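Local coordinates for protein predicted protease of the collagenase family (Methanopyrus kandleri, PDB 5D88) that probably acts as a peptidase of family U32, built on a TIM barrel and binding a zinc ion, at residues Y124-L129 with W152-L157; A82-T87 with D107-D112. All blocks are in the same frame, centred on the assembly; numbering follows the deposited sequence.

Contact 1: Y124-L129 with W152-L157; sequences YLVEVL and WHFERL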
# COMPACT_ATOMS: atom_id res chain seq x y z
N TYR A 124 6.54 8.72 7.83
CA TYR A 124 7.76 8.98 8.58
C TYR A 124 8.56 10.10 7.94
O TYR A 124 9.14 10.94 8.64
CB TYR A 124 8.55 7.68 8.68
CG TYR A 124 9.85 7.74 9.44
CD1 TYR A 124 9.93 8.33 10.69
CD2 TYR A 124 10.99 7.16 8.91
CE1 TYR A 124 11.13 8.33 11.39
CE2 TYR A 124 12.19 7.17 9.60
CZ TYR A 124 12.25 7.76 10.83
OH TYR A 124 13.44 7.76 11.51
N LEU A 125 8.61 10.12 6.60
CA LEU A 125 9.29 11.21 5.90
C LEU A 125 8.60 12.54 6.14
O LEU A 125 9.26 13.58 6.25
CB LEU A 125 9.37 10.94 4.40
CG LEU A 125 10.66 10.32 3.94
CD1 LEU A 125 10.86 8.97 4.64
CD2 LEU A 125 10.59 10.21 2.44
N VAL A 126 7.26 12.55 6.14
CA VAL A 126 6.53 13.77 6.45
C VAL A 126 7.01 14.33 7.77
O VAL A 126 7.30 15.53 7.91
CB VAL A 126 5.01 13.50 6.49
CG1 VAL A 126 4.24 14.72 6.99
CG2 VAL A 126 4.48 13.09 5.11
N GLU A 127 7.09 13.47 8.78
CA GLU A 127 7.45 13.91 10.12
C GLU A 127 8.88 14.44 10.17
O GLU A 127 9.14 15.50 10.76
CB GLU A 127 7.24 12.73 11.08
CG GLU A 127 7.20 13.09 12.53
CD GLU A 127 6.79 11.88 13.37
OE1 GLU A 127 7.31 10.77 13.11
OE2 GLU A 127 5.94 12.04 14.25
N VAL A 128 9.82 13.72 9.57
CA VAL A 128 11.21 14.17 9.61
C VAL A 128 11.38 15.47 8.84
O VAL A 128 12.07 16.39 9.31
CB VAL A 128 12.15 13.07 9.07
CG1 VAL A 128 13.58 13.57 9.00
CG2 VAL A 128 12.10 11.81 9.94
N LEU A 129 10.77 15.57 7.65
CA LEU A 129 10.87 16.79 6.85
C LEU A 129 10.31 17.98 7.60
O LEU A 129 10.94 19.05 7.64
CB LEU A 129 10.13 16.64 5.52
CG LEU A 129 10.95 16.06 4.40
CD1 LEU A 129 10.00 15.58 3.31
CD2 LEU A 129 11.96 17.11 3.88
N TRP A 152 -6.28 14.53 8.52
CA TRP A 152 -5.95 15.11 9.82
C TRP A 152 -4.66 14.51 10.39
O TRP A 152 -3.83 15.23 10.96
CB TRP A 152 -7.13 14.91 10.78
CG TRP A 152 -6.92 15.58 12.11
CD1 TRP A 152 -7.20 16.88 12.43
CD2 TRP A 152 -6.35 14.99 13.28
NE1 TRP A 152 -6.86 17.12 13.74
CE2 TRP A 152 -6.33 15.98 14.27
CE3 TRP A 152 -5.86 13.73 13.59
CZ2 TRP A 152 -5.84 15.74 15.56
CZ3 TRP A 152 -5.38 13.49 14.86
CH2 TRP A 152 -5.38 14.49 15.83
N HIS A 153 -4.47 13.21 10.22
CA HIS A 153 -3.24 12.61 10.71
C HIS A 153 -2.02 13.10 9.93
O HIS A 153 -0.97 13.35 10.54
CB HIS A 153 -3.36 11.09 10.69
CG HIS A 153 -4.23 10.57 11.81
ND1 HIS A 153 -3.76 10.37 13.09
CD2 HIS A 153 -5.55 10.26 11.84
CE1 HIS A 153 -4.74 9.93 13.86
NE2 HIS A 153 -5.84 9.86 13.13
N PHE A 154 -2.14 13.26 8.61
CA PHE A 154 -0.99 13.77 7.86
C PHE A 154 -0.70 15.22 8.24
O PHE A 154 0.47 15.62 8.32
CB PHE A 154 -1.21 13.62 6.36
CG PHE A 154 -0.74 12.31 5.81
CD1 PHE A 154 0.60 12.07 5.56
CD2 PHE A 154 -1.64 11.30 5.55
CE1 PHE A 154 1.02 10.86 5.04
CE2 PHE A 154 -1.22 10.09 5.05
CZ PHE A 154 0.11 9.87 4.80
N GLU A 155 -1.73 16.02 8.50
CA GLU A 155 -1.51 17.38 8.99
C GLU A 155 -0.76 17.37 10.31
O GLU A 155 0.20 18.12 10.51
CB GLU A 155 -2.85 18.10 9.13
CG GLU A 155 -2.72 19.51 9.71
CD GLU A 155 -4.05 20.24 9.81
OE1 GLU A 155 -4.94 19.77 10.56
OE2 GLU A 155 -4.21 21.28 9.13
N ARG A 156 -1.20 16.50 11.23
CA ARG A 156 -0.58 16.42 12.55
C ARG A 156 0.89 16.02 12.44
O ARG A 156 1.72 16.51 13.22
CB ARG A 156 -1.36 15.44 13.42
CG ARG A 156 -0.90 15.44 14.88
CD ARG A 156 -1.71 14.48 15.77
NE ARG A 156 -1.90 13.17 15.16
CZ ARG A 156 -0.99 12.21 15.15
NH1 ARG A 156 0.20 12.40 15.71
NH2 ARG A 156 -1.26 11.06 14.56
N LEU A 157 1.23 15.18 11.47
CA LEU A 157 2.62 14.79 11.26
C LEU A 157 3.45 15.90 10.65
O LEU A 157 4.69 15.82 10.71
CB LEU A 157 2.70 13.56 10.37
CG LEU A 157 2.19 12.25 10.96
CD1 LEU A 157 2.16 11.24 9.82
CD2 LEU A 157 3.06 11.73 12.12
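V126 splits its two methyls between two partners: CG1 stands anti to the backbone N (chi1 173°) and reaches L157, while CG2 lies beside that N and reaches F154. The L157 backbone turns CB toward V126; CG anti to the carbonyl carbon, with the chain extended beyond it to CD2, places that methyl beside E127. V126 CG1 meets L157 CB at 3.9 Å, the two side chains crossing at about a right angle. V126 CG2 comes to the rim of the F154 ring, close to its plane, 4.0 Å from F154 CD1. E127 runs extended past the L157 side chain, and its OE2 lies 3.6 Å from L157 CD2, a carboxylate oxygen against a methyl. The backbones also meet here: E127 CA directs its hydrogen at L157 O, 3.4 Å away with 157° at the hydrogen, a CA-H...O contact. The axes of the two segments run at 34° to each other, 9.2 Å apart at closest approach. With an alanine in place of V126 both branch methyls go, which is likely to leave the F154 edge and L157 CB without their partners and open a gap between the helices. Beneath, V126 also touches V120 and V137, and F154 touches V139, so both helices rest on the barrel strands; M228 of the second subunit packs on E127 and L157. With a weak CA-H...O contact as its polar component, the contact depends chiefly on apolar fit, and E127 borders it with a carboxylate.

Contact 2: A82-T87 with D107-D112; sequences ALMDFT and DYLASD
L109 points its isobutyl group from segment 107-112 of helix 98-113 at segment 82-87 and divides it between two residues. CD2 meets the single methyl of A82, with A82 CB 3.9 Å away; CD1 takes the end of M84, 4.0 Å from M84 CE and 4.1 Å from M84 SD. The M84 and L109 side chains cross at a slant, the thioether lying against one branch of the leucine. M84 gets there with CG anti to its backbone N (chi1 -167°) and a bend at chi3 (65°), about the CG-SD bond, that swings CE to L109. A82 and M84, two residues apart, both send CB toward the helix, whereas L83 between them touches V119. Every group that meets is apolar and buried. T105 and L106 of helix 98-113 add to the cover over M84, L125 packs on it from helix 123-132, and V118 of the next strand touches L109. This is the strand-to-helix packing of a beta-alpha-beta crossover: strand 79-83, helix 98-113 and strand 117-120 form one such unit of the TIM barrel, with the helix laid against the outside of the parallel sheet.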
# COMPACT_ATOMS: atom_id res chain seq x y z
N ALA A 82 10.72 18.40 -5.42
CA ALA A 82 11.19 17.05 -5.67
C ALA A 82 10.06 16.07 -5.40
O ALA A 82 9.43 16.13 -4.34
CB ALA A 82 12.38 16.74 -4.76
N LEU A 83 9.85 15.15 -6.33
CA LEU A 83 8.91 14.05 -6.15
C LEU A 83 9.69 12.84 -5.66
O LEU A 83 10.50 12.27 -6.40
CB LEU A 83 8.17 13.75 -7.45
CG LEU A 83 7.12 12.63 -7.44
CD1 LEU A 83 5.95 12.99 -6.51
CD2 LEU A 83 6.63 12.39 -8.83
N MET A 84 9.43 12.47 -4.41
CA MET A 84 10.11 11.36 -3.72
C MET A 84 9.03 10.61 -2.95
O MET A 84 9.07 10.48 -1.73
CB MET A 84 11.22 11.86 -2.79
CG MET A 84 12.13 10.75 -2.32
SD MET A 84 13.48 11.38 -1.33
CE MET A 84 12.55 12.01 0.02
N ASP A 85 8.03 10.11 -3.68
CA ASP A 85 6.79 9.65 -3.05
C ASP A 85 6.68 8.14 -3.00
O ASP A 85 5.58 7.60 -3.03
CB ASP A 85 5.57 10.26 -3.73
CG ASP A 85 5.36 9.79 -5.16
OD1 ASP A 85 6.25 9.20 -5.77
OD2 ASP A 85 4.26 10.04 -5.67
N PHE A 86 7.80 7.45 -2.84
CA PHE A 86 7.77 6.02 -2.60
C PHE A 86 6.79 5.65 -1.49
O PHE A 86 6.65 6.36 -0.49
CB PHE A 86 9.17 5.48 -2.24
CG PHE A 86 9.78 6.08 -1.00
CD1 PHE A 86 9.47 5.56 0.24
CD2 PHE A 86 10.70 7.12 -1.10
CE1 PHE A 86 10.05 6.07 1.36
CE2 PHE A 86 11.30 7.64 0.02
CZ PHE A 86 10.97 7.12 1.27
N THR A 87 6.11 4.52 -1.68
CA THR A 87 5.19 4.00 -0.68
C THR A 87 5.79 2.89 0.16
O THR A 87 5.14 2.41 1.10
CB THR A 87 3.90 3.53 -1.35
OG1 THR A 87 4.18 2.63 -2.43
CG2 THR A 87 3.13 4.75 -1.86
N ASP A 107 19.18 16.29 3.02
CA ASP A 107 20.18 17.34 2.85
C ASP A 107 20.47 17.58 1.38
O ASP A 107 20.67 18.72 0.96
CB ASP A 107 21.49 16.96 3.54
CG ASP A 107 21.43 17.05 5.03
OD1 ASP A 107 20.44 17.57 5.60
OD2 ASP A 107 22.43 16.61 5.63
N TYR A 108 20.54 16.51 0.61
CA TYR A 108 20.75 16.66 -0.82
C TYR A 108 19.64 17.50 -1.44
O TYR A 108 19.90 18.47 -2.16
CB TYR A 108 20.83 15.29 -1.47
CG TYR A 108 20.76 15.33 -2.96
CD1 TYR A 108 21.82 15.84 -3.70
CD2 TYR A 108 19.64 14.89 -3.63
CE1 TYR A 108 21.76 15.90 -5.08
CE2 TYR A 108 19.56 14.92 -5.01
CZ TYR A 108 20.63 15.44 -5.73
OH TYR A 108 20.56 15.50 -7.09
N LEU A 109 18.39 17.19 -1.10
CA LEU A 109 17.27 17.96 -1.64
C LEU A 109 17.31 19.40 -1.17
O LEU A 109 17.13 20.33 -1.97
CB LEU A 109 15.96 17.31 -1.22
CG LEU A 109 15.75 15.88 -1.70
CD1 LEU A 109 14.42 15.39 -1.19
CD2 LEU A 109 15.79 15.80 -3.22
N ALA A 110 17.55 19.61 0.13
CA ALA A 110 17.42 20.94 0.73
C ALA A 110 18.60 21.84 0.39
O ALA A 110 18.42 23.04 0.17
CB ALA A 110 17.29 20.82 2.26
N SER A 111 19.82 21.29 0.35
CA SER A 111 21.02 22.11 0.33
C SER A 111 21.83 21.99 -0.95
O SER A 111 22.59 22.92 -1.26
CB SER A 111 21.92 21.74 1.51
OG SER A 111 21.20 21.95 2.72
N ASP A 112 21.72 20.88 -1.68
CA ASP A 112 22.42 20.70 -2.94
C ASP A 112 21.52 21.09 -4.11
O ASP A 112 21.82 22.04 -4.85
CB ASP A 112 22.88 19.23 -3.05
CG ASP A 112 23.93 19.01 -4.12
OD1 ASP A 112 23.95 19.77 -5.11
OD2 ASP A 112 24.74 18.07 -3.98

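In the fold
Along the chain the contacts come in series, contact 2 closing before contact 1 opens, and their centres lie 15 Å apart. Contact 2 joins strand 79-83 to helix 98-113; contact 1 joins the next two helices, 123-132 and 148-157, round the same eight-stranded parallel barrel. They meet through L125, whose CD2 lies 3.3 Å from F86 CZ and 3.6 Å from M84 CE, so helix 123-132 is shared ground: V126 faces the following helix while L125 faces M84 and F86. Segment 82-87 leads on to C88, which binds zinc with H209. Helix 123-132 thus links the two contacts, L125 packing on contact 2 and V126 on contact 1.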